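Leucine aminopeptidase (Parabacteroides distasonis, PDB 3TC8) is a zinc-binding protein of peptidase family M28 that probably acts as an exopeptidase, releasing residues from the amino ends of peptides. Local coordinates at residues Y195-D200 with P261-I266; F210-S215 with G245-D250; R96-A101 with D152-D157; E224-A229 with K237-A242. All blocks are in the same frame, centred on the assembly; numbering follows the deposited sequence. Where two conformers were deposited one is given.

Interaction 1: Y195-D200 with P261-I266; sequences YGILLD and PSIDII
Ile-265 sets its CD1 against two side chains of the partner strand at once, 3.6 Å from Ile-197 CG2 and 3.7 Å from Leu-199 CD2. Its CG1 stands anti to the carbonyl carbon (chi1 -56°), which carries CD1 back toward Ile-197; the chain meets Ile-197 at a slant but runs alongside Leu-199. The opposite sheet face is more polar. There Leu-198 and Asp-264 run alongside each other, and Leu-198 CD2 comes to 3.5 Å from Asp-264 OD1. The Asp-200 and Ile-266 side chains are likewise neighbours, Ile-266 CD1 lying 3.7 Å from Asp-200 OD2. The side chain of Asp-200 lies about 6 Å from the bound zinc ion, so this end of the ladder borders the metal site. Five backbone hydrogen bonds in parallel register hold the strands, their axes 20° apart; the straightest, Ile-265 N to Leu-198 O, measures 2.9 Å with 177° at the hydrogen. Strand 262-266 is outermost in the mixed sheet, and 195-200 is bonded on its other side to strand 96-102. Helix 213-233 covers the face bearing Ile-197 and Ile-263, while helix 250-258 packs on that of Leu-198 and Asp-264.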
loop_
_atom_site.group_PDB
_atom_site.type_symbol
_atom_site.label_atom_id
_atom_site.label_comp_id
_atom_site.label_asym_id
_atom_site.label_seq_id
_atom_site.Cartn_x
_atom_site.Cartn_y
_atom_site.Cartn_z
ATOM N N TYR A 195 -15.063 5.176 1.305
ATOM C CA TYR A 195 -13.862 5.277 2.136
ATOM C C TYR A 195 -12.746 4.555 1.411
ATOM O O TYR A 195 -12.966 3.835 0.452
ATOM C CB TYR A 195 -14.069 4.709 3.563
ATOM C CG TYR A 195 -14.393 3.229 3.627
ATOM C CD1 TYR A 195 -13.376 2.282 3.678
ATOM C CD2 TYR A 195 -15.691 2.760 3.682
ATOM C CE1 TYR A 195 -13.631 0.946 3.737
ATOM C CE2 TYR A 195 -15.968 1.404 3.724
ATOM C CZ TYR A 195 -14.920 0.477 3.744
ATOM O OH TYR A 195 -15.124 -0.866 3.802
ATOM N N GLY A 196 -11.543 4.801 1.905
ATOM C CA GLY A 196 -10.339 4.159 1.419
ATOM C C GLY A 196 -9.539 3.497 2.542
ATOM O O GLY A 196 -9.519 3.973 3.673
ATOM N N ILE A 197 -8.875 2.386 2.198
ATOM C CA ILE A 197 -7.950 1.713 3.097
ATOM C C ILE A 197 -6.626 1.527 2.361
ATOM O O ILE A 197 -6.581 0.872 1.311
ATOM C CB ILE A 197 -8.432 0.346 3.597
ATOM C CG1 ILE A 197 -9.784 0.487 4.342
ATOM C CG2 ILE A 197 -7.384 -0.293 4.482
ATOM C CD1 ILE A 197 -10.390 -0.886 4.672
ATOM N N LEU A 198 -5.563 2.124 2.890
ATOM C CA LEU A 198 -4.190 1.941 2.456
ATOM C C LEU A 198 -3.533 0.861 3.301
ATOM O O LEU A 198 -3.616 0.899 4.514
ATOM C CB LEU A 198 -3.446 3.265 2.632
ATOM C CG LEU A 198 -1.926 3.252 2.452
ATOM C CD1 LEU A 198 -1.506 2.782 1.063
ATOM C CD2 LEU A 198 -1.362 4.625 2.718
ATOM N N LEU A 199 -2.832 -0.059 2.653
ATOM C CA LEU A 199 -1.988 -1.029 3.311
ATOM C C LEU A 199 -0.544 -0.642 2.991
ATOM O O LEU A 199 -0.172 -0.580 1.807
ATOM C CB LEU A 199 -2.244 -2.440 2.807
ATOM C CG LEU A 199 -3.697 -2.959 2.890
ATOM C CD1 LEU A 199 -3.768 -4.399 2.417
ATOM C CD2 LEU A 199 -4.234 -2.756 4.280
ATOM N N ASP A 200 0.267 -0.480 4.002
ATOM C CA ASP A 200 1.684 -0.152 3.819
ATOM C C ASP A 200 2.487 -0.854 4.905
ATOM O O ASP A 200 2.180 -0.652 6.067
ATOM C CB ASP A 200 1.859 1.372 3.871
ATOM C CG ASP A 200 3.226 1.867 3.476
ATOM O OD1 ASP A 200 4.069 1.092 2.999
ATOM O OD2 ASP A 200 3.496 3.116 3.582
ATOM N N PRO A 261 -12.539 9.844 2.692
ATOM C CA PRO A 261 -12.007 9.513 4.018
ATOM C C PRO A 261 -11.221 8.198 3.947
ATOM O O PRO A 261 -11.798 7.187 3.573
ATOM C CB PRO A 261 -13.256 9.391 4.911
ATOM C CG PRO A 261 -14.319 10.187 4.163
ATOM C CD PRO A 261 -14.011 9.940 2.701
ATOM N N SER A 262 -9.956 8.241 4.351
ATOM C CA SER A 262 -9.053 7.099 4.132
ATOM C C SER A 262 -8.192 6.874 5.342
ATOM O O SER A 262 -7.819 7.819 6.065
ATOM C CB SER A 262 -8.202 7.308 2.895
ATOM O OG SER A 262 -8.951 7.482 1.733
ATOM N N ILE A 263 -7.854 5.613 5.565
ATOM C CA ILE A 263 -7.008 5.211 6.658
ATOM C C ILE A 263 -5.764 4.488 6.143
ATOM O O ILE A 263 -5.732 3.975 5.009
ATOM C CB ILE A 263 -7.776 4.312 7.644
ATOM C CG1 ILE A 263 -8.003 2.889 7.115
ATOM C CG2 ILE A 263 -9.102 4.985 8.073
ATOM C CD1 ILE A 263 -8.455 1.907 8.197
ATOM N N ASP A 264 -4.768 4.411 7.029
ATOM C CA ASP A 264 -3.516 3.705 6.773
ATOM C C ASP A 264 -3.327 2.615 7.779
ATOM O O ASP A 264 -3.324 2.912 8.988
ATOM C CB ASP A 264 -2.350 4.705 6.831
ATOM C CG ASP A 264 -1.062 4.207 6.247
ATOM O OD1 ASP A 264 -0.932 3.066 5.779
ATOM O OD2 ASP A 264 -0.085 5.066 6.258
ATOM N N ILE A 265 -3.205 1.373 7.308
ATOM C CA ILE A 265 -2.839 0.223 8.116
ATOM C C ILE A 265 -1.358 0.017 7.846
ATOM O O ILE A 265 -0.968 -0.368 6.737
ATOM C CB ILE A 265 -3.659 -1.033 7.733
ATOM C CG1 ILE A 265 -5.171 -0.771 7.834
ATOM C CG2 ILE A 265 -3.225 -2.223 8.582
ATOM C CD1 ILE A 265 -6.045 -1.903 7.437
ATOM N N ILE A 266 -0.536 0.275 8.856
ATOM C CA ILE A 266 0.920 0.368 8.712
ATOM C C ILE A 266 1.601 0.018 9.998
ATOM O O ILE A 266 1.191 0.457 11.069
ATOM C CB ILE A 266 1.338 1.782 8.191
ATOM C CG1 ILE A 266 2.860 1.889 8.079
ATOM C CG2 ILE A 266 0.768 2.912 9.031
ATOM C CD1 ILE A 266 3.336 3.096 7.277
#

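Interaction 2: F210-S215 with G245-D250; sequences FKEQQS and GAITDD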
loop_
_atom_site.group_PDB
_atom_site.type_symbol
_atom_site.label_atom_id
_atom_site.label_comp_id
_atom_site.label_asym_id
_atom_site.label_seq_id
_atom_site.Cartn_x
_atom_site.Cartn_y
_atom_site.Cartn_z
ATOM N N PHE A 210 -1.115 0.691 14.733
ATOM C CA PHE A 210 -1.777 1.615 15.632
ATOM C C PHE A 210 -2.758 2.465 14.830
ATOM O O PHE A 210 -2.765 2.500 13.599
ATOM C CB PHE A 210 -0.715 2.501 16.315
ATOM C CG PHE A 210 0.078 1.826 17.396
ATOM C CD1 PHE A 210 1.098 0.931 17.105
ATOM C CD2 PHE A 210 -0.220 2.089 18.704
ATOM C CE1 PHE A 210 1.810 0.336 18.100
ATOM C CE2 PHE A 210 0.502 1.463 19.724
ATOM C CZ PHE A 210 1.510 0.614 19.416
ATOM N N LYS A 211 -3.631 3.154 15.566
ATOM C CA LYS A 211 -4.608 4.028 14.914
ATOM C C LYS A 211 -3.876 5.328 14.514
ATOM O O LYS A 211 -3.506 6.152 15.379
ATOM C CB LYS A 211 -5.780 4.295 15.847
ATOM C CG LYS A 211 -6.500 3.036 16.269
ATOM C CD LYS A 211 -7.644 3.343 17.191
ATOM C CE LYS A 211 -8.282 2.144 17.766
ATOM N NZ LYS A 211 -9.373 2.557 18.730
ATOM N N GLU A 212 -3.609 5.475 13.222
ATOM C CA GLU A 212 -2.740 6.555 12.767
ATOM C C GLU A 212 -3.478 7.898 12.805
ATOM O O GLU A 212 -4.670 7.964 12.579
ATOM C CB GLU A 212 -2.220 6.125 11.381
ATOM C CG GLU A 212 -1.219 7.049 10.731
ATOM C CD GLU A 212 -1.806 8.270 10.063
ATOM O OE1 GLU A 212 -2.889 8.135 9.452
ATOM O OE2 GLU A 212 -1.169 9.367 10.149
ATOM N N GLN A 213 -2.743 8.967 13.073
ATOM C CA GLN A 213 -3.407 10.256 13.380
ATOM C C GLN A 213 -4.167 10.857 12.221
ATOM O O GLN A 213 -5.294 11.304 12.405
ATOM C CB GLN A 213 -2.405 11.287 13.894
ATOM C CG GLN A 213 -1.954 11.019 15.279
ATOM C CD GLN A 213 -3.053 11.075 16.282
ATOM O OE1 GLN A 213 -3.903 11.951 16.225
ATOM N NE2 GLN A 213 -3.120 10.042 17.129
ATOM N N GLN A 214 -3.591 10.840 11.000
ATOM C CA GLN A 214 -4.310 11.435 9.881
ATOM C C GLN A 214 -5.579 10.634 9.552
ATOM O O GLN A 214 -6.621 11.192 9.211
ATOM C CB GLN A 214 -3.440 11.537 8.639
ATOM C CG GLN A 214 -2.191 12.381 8.861
ATOM C CD GLN A 214 -1.560 12.784 7.543
ATOM O OE1 GLN A 214 -1.961 13.789 6.938
ATOM N NE2 GLN A 214 -0.589 12.021 7.074
ATOM N N SER A 215 -5.473 9.311 9.716
ATOM C CA SER A 215 -6.580 8.392 9.531
ATOM C C SER A 215 -7.695 8.691 10.511
ATOM O O SER A 215 -8.875 8.698 10.152
ATOM C CB SER A 215 -6.046 6.959 9.753
ATOM O OG SER A 215 -5.040 6.591 8.840
ATOM N N GLY A 245 1.177 7.483 15.827
ATOM C CA GLY A 245 1.716 8.749 15.332
ATOM C C GLY A 245 1.063 9.199 14.038
ATOM O O GLY A 245 0.220 8.495 13.457
ATOM N N ALA A 246 1.407 10.400 13.613
ATOM C CA ALA A 246 1.050 10.910 12.301
ATOM C C ALA A 246 2.098 10.453 11.287
ATOM O O ALA A 246 3.286 10.641 11.526
ATOM C CB ALA A 246 0.988 12.419 12.296
ATOM N N ILE A 247 1.668 9.808 10.216
ATOM C CA ILE A 247 2.529 9.235 9.202
ATOM C C ILE A 247 2.187 9.823 7.828
ATOM O O ILE A 247 1.065 9.731 7.373
ATOM C CB ILE A 247 2.411 7.699 9.205
ATOM C CG1 ILE A 247 2.793 7.120 10.574
ATOM C CG2 ILE A 247 3.252 7.100 8.095
ATOM C CD1 ILE A 247 2.493 5.651 10.782
ATOM N N THR A 248 3.197 10.376 7.142
ATOM C CA THR A 248 3.053 10.827 5.759
ATOM C C THR A 248 2.945 9.598 4.875
ATOM O O THR A 248 3.803 8.733 4.896
ATOM C CB THR A 248 4.287 11.642 5.329
ATOM O OG1 THR A 248 4.422 12.778 6.175
ATOM C CG2 THR A 248 4.184 12.033 3.861
ATOM N N ASP A 249 1.858 9.498 4.135
ATOM C CA ASP A 249 1.648 8.344 3.277
ATOM C C ASP A 249 0.589 8.647 2.247
ATOM O O ASP A 249 -0.018 9.737 2.235
ATOM C CB ASP A 249 1.287 7.125 4.132
ATOM C CG ASP A 249 1.837 5.814 3.618
ATOM O OD1 ASP A 249 2.255 5.745 2.443
ATOM O OD2 ASP A 249 1.845 4.810 4.424
ATOM N N ASP A 250 0.350 7.720 1.320
ATOM C CA ASP A 250 -0.490 8.001 0.194
ATOM C C ASP A 250 -1.896 8.437 0.575
ATOM O O ASP A 250 -2.536 9.175 -0.156
ATOM C CB ASP A 250 -0.577 6.745 -0.718
ATOM C CG ASP A 250 0.731 6.383 -1.468
ATOM O OD1 ASP A 250 1.183 7.214 -2.237
ATOM O OD2 ASP A 250 1.239 5.266 -1.294
#
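Gln-213 N donates to Gly-245 O over 3.0 Å, standing above the carbonyl plane, and the two backbones come nearest beside this bond, where Gln-213 CA and Ala-246 CA are 4.6 Å apart. Glu-212 does most of the remaining polar work. Its CG is anti to the backbone N (chi1 -176°) and the chain then bends at chi2, folding the carboxylate back beneath the first turn of the helix. OE2 takes an almost straight bond from Ile-247 N (2.9 Å, 170°) and a second from Gln-214 N (3.0 Å), the two donors arriving from opposite faces of the carboxylate plane. OE1 accepts from Ser-215 N (2.9 Å) and Ser-215 OG, and also from His-251 NE2; each oxygen therefore has at least two donors, which should restrict rotation of the carboxylate. Gln-214 adds a bent bond, NE2 to Ile-247 O (2.8 Å, 137°); the acceptor lies in the plane of the amide, and the same NE2 is also hydrogen-bonded to Gln-252 OE1. Aliphatic atoms also touch: Ile-247 CD1 lies 4.0 Å from Glu-212 CG, and Ala-246 CB is near Gln-213 CB. The arrangement of donors round Glu-212 defines a side-chain N-cap of helix 213-233, with one carboxylate oxygen extended to the backbone of the loop that leads into helix 250-258.

Interaction 3: R96-A101 with D152-D157; sequences RVLLFA and DIIFFD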
loop_
_atom_site.group_PDB
_atom_site.type_symbol
_atom_site.label_atom_id
_atom_site.label_comp_id
_atom_site.label_asym_id
_atom_site.label_seq_id
_atom_site.Cartn_x
_atom_site.Cartn_y
_atom_site.Cartn_z
ATOM N N ARG A 96 -18.754 2.426 -3.705
ATOM C CA ARG A 96 -17.413 1.874 -3.904
ATOM C C ARG A 96 -16.551 2.025 -2.681
ATOM O O ARG A 96 -16.772 2.909 -1.852
ATOM C CB ARG A 96 -16.736 2.571 -5.073
ATOM C CG ARG A 96 -17.639 2.675 -6.270
ATOM C CD ARG A 96 -16.900 2.968 -7.560
ATOM N NE ARG A 96 -15.989 1.897 -7.971
ATOM C CZ ARG A 96 -16.389 0.741 -8.465
ATOM N NH1 ARG A 96 -17.682 0.504 -8.739
ATOM N NH2 ARG A 96 -15.486 -0.187 -8.782
ATOM N N VAL A 97 -15.580 1.112 -2.559
ATOM C CA VAL A 97 -14.518 1.199 -1.593
ATOM C C VAL A 97 -13.194 1.139 -2.331
ATOM O O VAL A 97 -13.024 0.346 -3.246
ATOM C CB VAL A 97 -14.607 0.076 -0.554
ATOM C CG1 VAL A 97 -13.366 0.015 0.316
ATOM C CG2 VAL A 97 -15.866 0.289 0.296
ATOM N N LEU A 98 -12.264 2.017 -1.959
ATOM C CA LEU A 98 -10.926 2.100 -2.484
ATOM C C LEU A 98 -9.939 1.385 -1.571
ATOM O O LEU A 98 -9.836 1.746 -0.414
ATOM C CB LEU A 98 -10.564 3.568 -2.633
ATOM C CG LEU A 98 -9.118 3.866 -3.067
ATOM C CD1 LEU A 98 -8.797 3.320 -4.400
ATOM C CD2 LEU A 98 -8.834 5.379 -2.958
ATOM N N LEU A 99 -9.200 0.441 -2.143
ATOM C CA LEU A 99 -8.129 -0.278 -1.404
ATOM C C LEU A 99 -6.846 -0.026 -2.186
ATOM O O LEU A 99 -6.797 -0.216 -3.388
ATOM C CB LEU A 99 -8.424 -1.783 -1.366
ATOM C CG LEU A 99 -9.751 -2.186 -0.754
ATOM C CD1 LEU A 99 -9.907 -3.733 -0.831
ATOM C CD2 LEU A 99 -9.920 -1.718 0.671
ATOM N N PHE A 100 -5.785 0.380 -1.462
ATOM C CA PHE A 100 -4.594 0.877 -2.181
ATOM C C PHE A 100 -3.332 0.594 -1.451
ATOM O O PHE A 100 -3.307 0.288 -0.271
ATOM C CB PHE A 100 -4.758 2.355 -2.597
ATOM C CG PHE A 100 -4.998 3.361 -1.495
ATOM C CD1 PHE A 100 -6.197 3.431 -0.808
ATOM C CD2 PHE A 100 -4.051 4.325 -1.220
ATOM C CE1 PHE A 100 -6.471 4.412 0.105
ATOM C CE2 PHE A 100 -4.327 5.322 -0.281
ATOM C CZ PHE A 100 -5.509 5.384 0.358
ATOM N N ALA A 101 -2.235 0.658 -2.203
ATOM C CA ALA A 101 -0.871 0.396 -1.714
ATOM C C ALA A 101 0.099 0.962 -2.766
ATOM O O ALA A 101 -0.292 1.160 -3.890
ATOM C CB ALA A 101 -0.656 -1.133 -1.590
ATOM N N ASP A 152 -12.298 -0.788 -5.896
ATOM C CA ASP A 152 -11.166 -0.391 -6.736
ATOM C C ASP A 152 -9.890 -0.719 -5.975
ATOM O O ASP A 152 -9.737 -0.304 -4.843
ATOM C CB ASP A 152 -11.235 1.093 -7.072
ATOM C CG ASP A 152 -12.546 1.429 -7.730
ATOM O OD1 ASP A 152 -12.763 0.923 -8.853
ATOM O OD2 ASP A 152 -13.368 2.144 -7.087
ATOM N N ILE A 153 -9.033 -1.485 -6.623
ATOM C CA ILE A 153 -7.697 -1.811 -6.122
ATOM C C ILE A 153 -6.754 -0.866 -6.861
ATOM O O ILE A 153 -6.718 -0.934 -8.103
ATOM C CB ILE A 153 -7.328 -3.258 -6.420
ATOM C CG1 ILE A 153 -8.351 -4.290 -5.928
ATOM C CG2 ILE A 153 -5.918 -3.546 -5.998
ATOM C CD1 ILE A 153 -8.423 -4.408 -4.455
ATOM N N ILE A 154 -5.986 -0.087 -6.155
ATOM C CA ILE A 154 -5.004 0.796 -6.805
ATOM C C ILE A 154 -3.609 0.563 -6.239
ATOM O O ILE A 154 -3.392 0.628 -5.053
ATOM C CB ILE A 154 -5.344 2.299 -6.772
ATOM C CG1 ILE A 154 -6.751 2.511 -7.342
ATOM C CG2 ILE A 154 -4.257 3.065 -7.539
ATOM C CD1 ILE A 154 -7.168 3.994 -7.505
ATOM N N PHE A 155 -2.695 0.275 -7.191
ATOM C CA PHE A 155 -1.280 0.242 -6.902
ATOM C C PHE A 155 -0.678 1.572 -7.406
ATOM O O PHE A 155 -0.582 1.799 -8.602
ATOM C CB PHE A 155 -0.611 -0.957 -7.545
ATOM C CG PHE A 155 -1.272 -2.294 -7.229
ATOM C CD1 PHE A 155 -1.805 -2.570 -5.986
ATOM C CD2 PHE A 155 -1.319 -3.258 -8.214
ATOM C CE1 PHE A 155 -2.389 -3.815 -5.758
ATOM C CE2 PHE A 155 -1.884 -4.529 -7.961
ATOM C CZ PHE A 155 -2.414 -4.762 -6.706
ATOM N N PHE A 156 -0.314 2.413 -6.447
ATOM C CA PHE A 156 0.259 3.731 -6.747
ATOM C C PHE A 156 1.778 3.630 -6.888
ATOM O O PHE A 156 2.448 2.958 -6.139
ATOM C CB PHE A 156 -0.103 4.726 -5.646
ATOM C CG PHE A 156 -1.540 5.145 -5.664
ATOM C CD1 PHE A 156 -2.038 5.921 -6.671
ATOM C CD2 PHE A 156 -2.402 4.812 -4.618
ATOM C CE1 PHE A 156 -3.335 6.336 -6.679
ATOM C CE2 PHE A 156 -3.725 5.246 -4.649
ATOM C CZ PHE A 156 -4.177 6.034 -5.652
ATOM N N ASP A 157 2.268 4.349 -7.880
ATOM C CA ASP A 157 3.686 4.383 -8.182
ATOM C C ASP A 157 4.372 5.566 -7.568
ATOM O O ASP A 157 3.749 6.512 -7.063
ATOM C CB ASP A 157 3.879 4.431 -9.719
ATOM C CG ASP A 157 5.214 3.953 -10.218
ATOM O OD1 ASP A 157 6.071 3.499 -9.424
ATOM O OD2 ASP A 157 5.355 3.944 -11.462
#
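Arg-96 offers NE and NH2 from one flank of its guanidinium to the two oxygens of Asp-152, NE to OD2 at 2.8 Å and NH2 to OD1 at 2.9 Å, forming a buried salt bridge. The fit is not flat: the planes of the two groups are 42° apart, so NE meets OD2 on its syn side near the carboxylate plane whereas NH2 stands well above that plane at OD1. Farther along the same face, the Leu-98 and Ile-154 side chains cross at a slant, CD1 to CD1 at 3.6 Å. Phe-100 CD2 then approaches the edge of the Phe-156 ring, 3.6 Å from CE2, with the ring planes at 89°. On the other face Leu-99 CD1 rests 4.0 Å from Ile-153 CD1. Five backbone hydrogen bonds join these parallel neighbours, Leu-99 N to Asp-152 O being nearly linear (2.9 Å, 177°). Because helix 125-144 lies between the strands in sequence and packs on Leu-99, Ala-101 and Phe-155, the unit is a beta-alpha-beta crossover; the helix also carries the zinc ligand Asp-127. In the second shell, Tyr-191 OH and Ser-88 OG bond to the Asp-152 carboxylate, while the carbonyls of Phe-89, Asp-90 and Asn-93 hold the guanidinium. Trp-182 packs edge-to-face with Phe-156, and helix 250-258 meets Phe-100 through His-251 and Val-254.

Interaction 4: E224-A229 with K237-A242; sequences EMVWSA and KYFINA
Trp-227 points its indole N-H at a backbone carbonyl only imperfectly: NE1 is 2.9 Å from Ile-240 O, but the angle of 125° at the hydrogen makes the bond weak, even though the oxygen lies near the indole plane. A second weak bond, to Phe-209 O, shares the same N-H. The first torsion is also uncommon, since chi1 of -95° falls away from the staggered positions; with the ring turned in this way, one face is presented to Phe-239. That residue comes in edge first. The planes stand at 84° and the centroid of its ring is 5.0 Å from that of the six-membered ring of Trp-227, a T-shaped pair in which Phe-239 CD2 sits over the indole, 3.7 Å from Trp-227 CE2. Closer to the backbone, Phe-239 CB makes a CH-pi contact over the face of the five-membered ring, 3.9 Å from its centroid. One residue thus contacts both rings of the indole, CD2 at the six-membered ring and CB at the five-membered one. Val-226, one position earlier on the helix, brings CG1 to 3.9 Å from Phe-239 CE2. A water bridges the backbones as well, donating to Trp-227 O and to Phe-239 O, each at 2.8 Å. Beyond Ile-240 the chain turns through an inverse gamma turn centred on Asn-241. Strand 239-240 pairs with strand 209-211, and Phe-209 packs edge-to-face on Phe-239. Toward the core, Val-226 and Phe-239 both rest on Ile-265 of edge strand 262-266, and Trp-227 reaches Ile-263, so the contact joins helix 213-233 to the short strands beside the main sheet.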
loop_
_atom_site.group_PDB
_atom_site.type_symbol
_atom_site.label_atom_id
_atom_site.label_comp_id
_atom_site.label_asym_id
_atom_site.label_seq_id
_atom_site.Cartn_x
_atom_site.Cartn_y
_atom_site.Cartn_z
ATOM N N GLU A 224 -12.282 2.858 13.470
ATOM C CA GLU A 224 -12.992 2.092 14.470
ATOM C C GLU A 224 -13.597 0.809 13.899
ATOM O O GLU A 224 -13.534 -0.240 14.521
ATOM C CB GLU A 224 -14.027 2.944 15.188
ATOM C CG GLU A 224 -13.331 4.019 16.059
ATOM C CD GLU A 224 -12.439 3.428 17.117
ATOM O OE1 GLU A 224 -12.915 2.480 17.830
ATOM O OE2 GLU A 224 -11.286 3.913 17.246
HETATM N N MSE A 225 -14.197 0.900 12.728
HETATM C CA MSE A 225 -14.785 -0.269 12.101
HETATM C C MSE A 225 -13.734 -1.340 11.826
HETATM O O MSE A 225 -13.952 -2.520 12.115
HETATM C CB MSE A 225 -15.415 0.152 10.789
HETATM C CG MSE A 225 -15.902 -0.979 9.858
HETATM SE SE MSE A 225 -16.746 -0.432 8.256
HETATM C CE MSE A 225 -15.266 0.495 7.438
ATOM N N VAL A 226 -12.589 -0.940 11.282
ATOM C CA VAL A 226 -11.530 -1.875 10.978
ATOM C C VAL A 226 -10.909 -2.483 12.237
ATOM O O VAL A 226 -10.730 -3.698 12.320
ATOM C CB VAL A 226 -10.446 -1.198 10.050
ATOM C CG1 VAL A 226 -9.218 -2.091 9.888
ATOM C CG2 VAL A 226 -11.081 -0.858 8.724
ATOM N N TRP A 227 -10.595 -1.645 13.243
ATOM C CA TRP A 227 -9.965 -2.150 14.424
ATOM C C TRP A 227 -10.929 -3.049 15.211
ATOM O O TRP A 227 -10.492 -4.035 15.821
ATOM C CB TRP A 227 -9.419 -0.988 15.314
ATOM C CG TRP A 227 -7.949 -0.667 15.071
ATOM C CD1 TRP A 227 -6.976 -0.824 15.983
ATOM C CD2 TRP A 227 -7.290 -0.278 13.839
ATOM N NE1 TRP A 227 -5.752 -0.532 15.428
ATOM C CE2 TRP A 227 -5.928 -0.175 14.121
ATOM C CE3 TRP A 227 -7.734 0.045 12.580
ATOM C CZ2 TRP A 227 -4.979 0.162 13.153
ATOM C CZ3 TRP A 227 -6.797 0.364 11.599
ATOM C CH2 TRP A 227 -5.446 0.446 11.904
ATOM N N SER A 228 -12.214 -2.733 15.213
ATOM C CA SER A 228 -13.194 -3.581 15.881
ATOM C C SER A 228 -13.351 -4.912 15.169
ATOM O O SER A 228 -13.442 -5.954 15.816
ATOM C CB SER A 228 -14.538 -2.861 15.937
ATOM O OG SER A 228 -14.500 -1.808 16.901
ATOM N N ALA A 229 -13.398 -4.905 13.846
ATOM C CA ALA A 229 -13.432 -6.163 13.090
ATOM C C ALA A 229 -12.220 -7.023 13.408
ATOM O O ALA A 229 -12.339 -8.228 13.601
ATOM C CB ALA A 229 -13.570 -5.914 11.575
ATOM N N LYS A 237 -3.687 -8.542 18.549
ATOM C CA LYS A 237 -2.233 -8.407 18.797
ATOM C C LYS A 237 -1.521 -7.680 17.665
ATOM O O LYS A 237 -0.406 -7.217 17.841
ATOM C CB LYS A 237 -1.571 -9.719 19.071
ATOM C CG LYS A 237 -1.429 -10.612 17.934
ATOM C CD LYS A 237 -1.130 -12.013 18.457
ATOM C CE LYS A 237 -0.667 -12.954 17.364
ATOM N NZ LYS A 237 0.780 -12.758 17.113
ATOM N N TYR A 238 -2.179 -7.583 16.511
ATOM C CA TYR A 238 -1.719 -6.798 15.388
ATOM C C TYR A 238 -2.367 -5.432 15.314
ATOM O O TYR A 238 -1.681 -4.443 15.108
ATOM C CB TYR A 238 -1.937 -7.539 14.050
ATOM C CG TYR A 238 -1.150 -8.810 13.940
ATOM C CD1 TYR A 238 0.194 -8.781 13.581
ATOM C CD2 TYR A 238 -1.701 -10.024 14.285
ATOM C CE1 TYR A 238 0.929 -9.961 13.515
ATOM C CE2 TYR A 238 -0.961 -11.198 14.220
ATOM C CZ TYR A 238 0.353 -11.156 13.876
ATOM O OH TYR A 238 1.073 -12.335 13.836
ATOM N N PHE A 239 -3.694 -5.368 15.437
ATOM C CA PHE A 239 -4.419 -4.108 15.418
ATOM C C PHE A 239 -4.543 -3.585 16.823
ATOM O O PHE A 239 -5.507 -3.879 17.535
ATOM C CB PHE A 239 -5.781 -4.296 14.752
ATOM C CG PHE A 239 -5.695 -4.519 13.267
ATOM C CD1 PHE A 239 -5.434 -5.775 12.728
ATOM C CD2 PHE A 239 -5.931 -3.483 12.374
ATOM C CE1 PHE A 239 -5.352 -5.977 11.361
ATOM C CE2 PHE A 239 -5.856 -3.676 11.034
ATOM C CZ PHE A 239 -5.578 -4.913 10.540
ATOM N N ILE A 240 -3.572 -2.783 17.206
ATOM C CA ILE A 240 -3.432 -2.314 18.607
ATOM C C ILE A 240 -4.474 -1.231 18.851
ATOM O O ILE A 240 -4.598 -0.292 18.048
ATOM C CB ILE A 240 -2.038 -1.736 18.867
ATOM C CG1 ILE A 240 -0.939 -2.704 18.403
ATOM C CG2 ILE A 240 -1.888 -1.398 20.344
ATOM C CD1 ILE A 240 -0.977 -4.097 19.012
ATOM N N ASN A 241 -5.232 -1.353 19.944
ATOM C CA ASN A 241 -6.300 -0.432 20.248
ATOM C C ASN A 241 -5.745 0.798 20.944
ATOM O O ASN A 241 -6.014 1.035 22.141
ATOM C CB ASN A 241 -7.340 -1.120 21.127
ATOM C CG ASN A 241 -8.695 -0.401 21.094
ATOM O OD1 ASN A 241 -9.005 0.369 20.158
ATOM N ND2 ASN A 241 -9.520 -0.665 22.115
ATOM N N ALA A 242 -4.970 1.566 20.216
ATOM C CA ALA A 242 -4.310 2.727 20.719
ATOM C C ALA A 242 -3.976 3.661 19.585
ATOM O O ALA A 242 -3.698 3.218 18.470
ATOM C CB ALA A 242 -3.050 2.379 21.527
HETATM O O HOH W 1 -8.248 -4.128 17.561
#

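From the N terminus, interaction 3 comes first, closing a loop of some fifty residues around helix 125-144 before any other contact opens. Interaction 1 then opens at strand 195-200 and closes sixty residues later at 262-266. Interaction 2 lies wholly within that span, and interaction 4 wholly within interaction 2, so these three are nested and none cross. Strands 96-102 and 195-200 are sheet neighbours, which unites interactions 1 and 3. Helix 213-233 serves both 2 and 4; Lys-211 ties them further, its NZ bonding Glu-224 OE2 and Asn-241 OD1. Asp-249 of interaction 2 lies against Asp-200 and Asp-264 of interaction 1, near the zinc site.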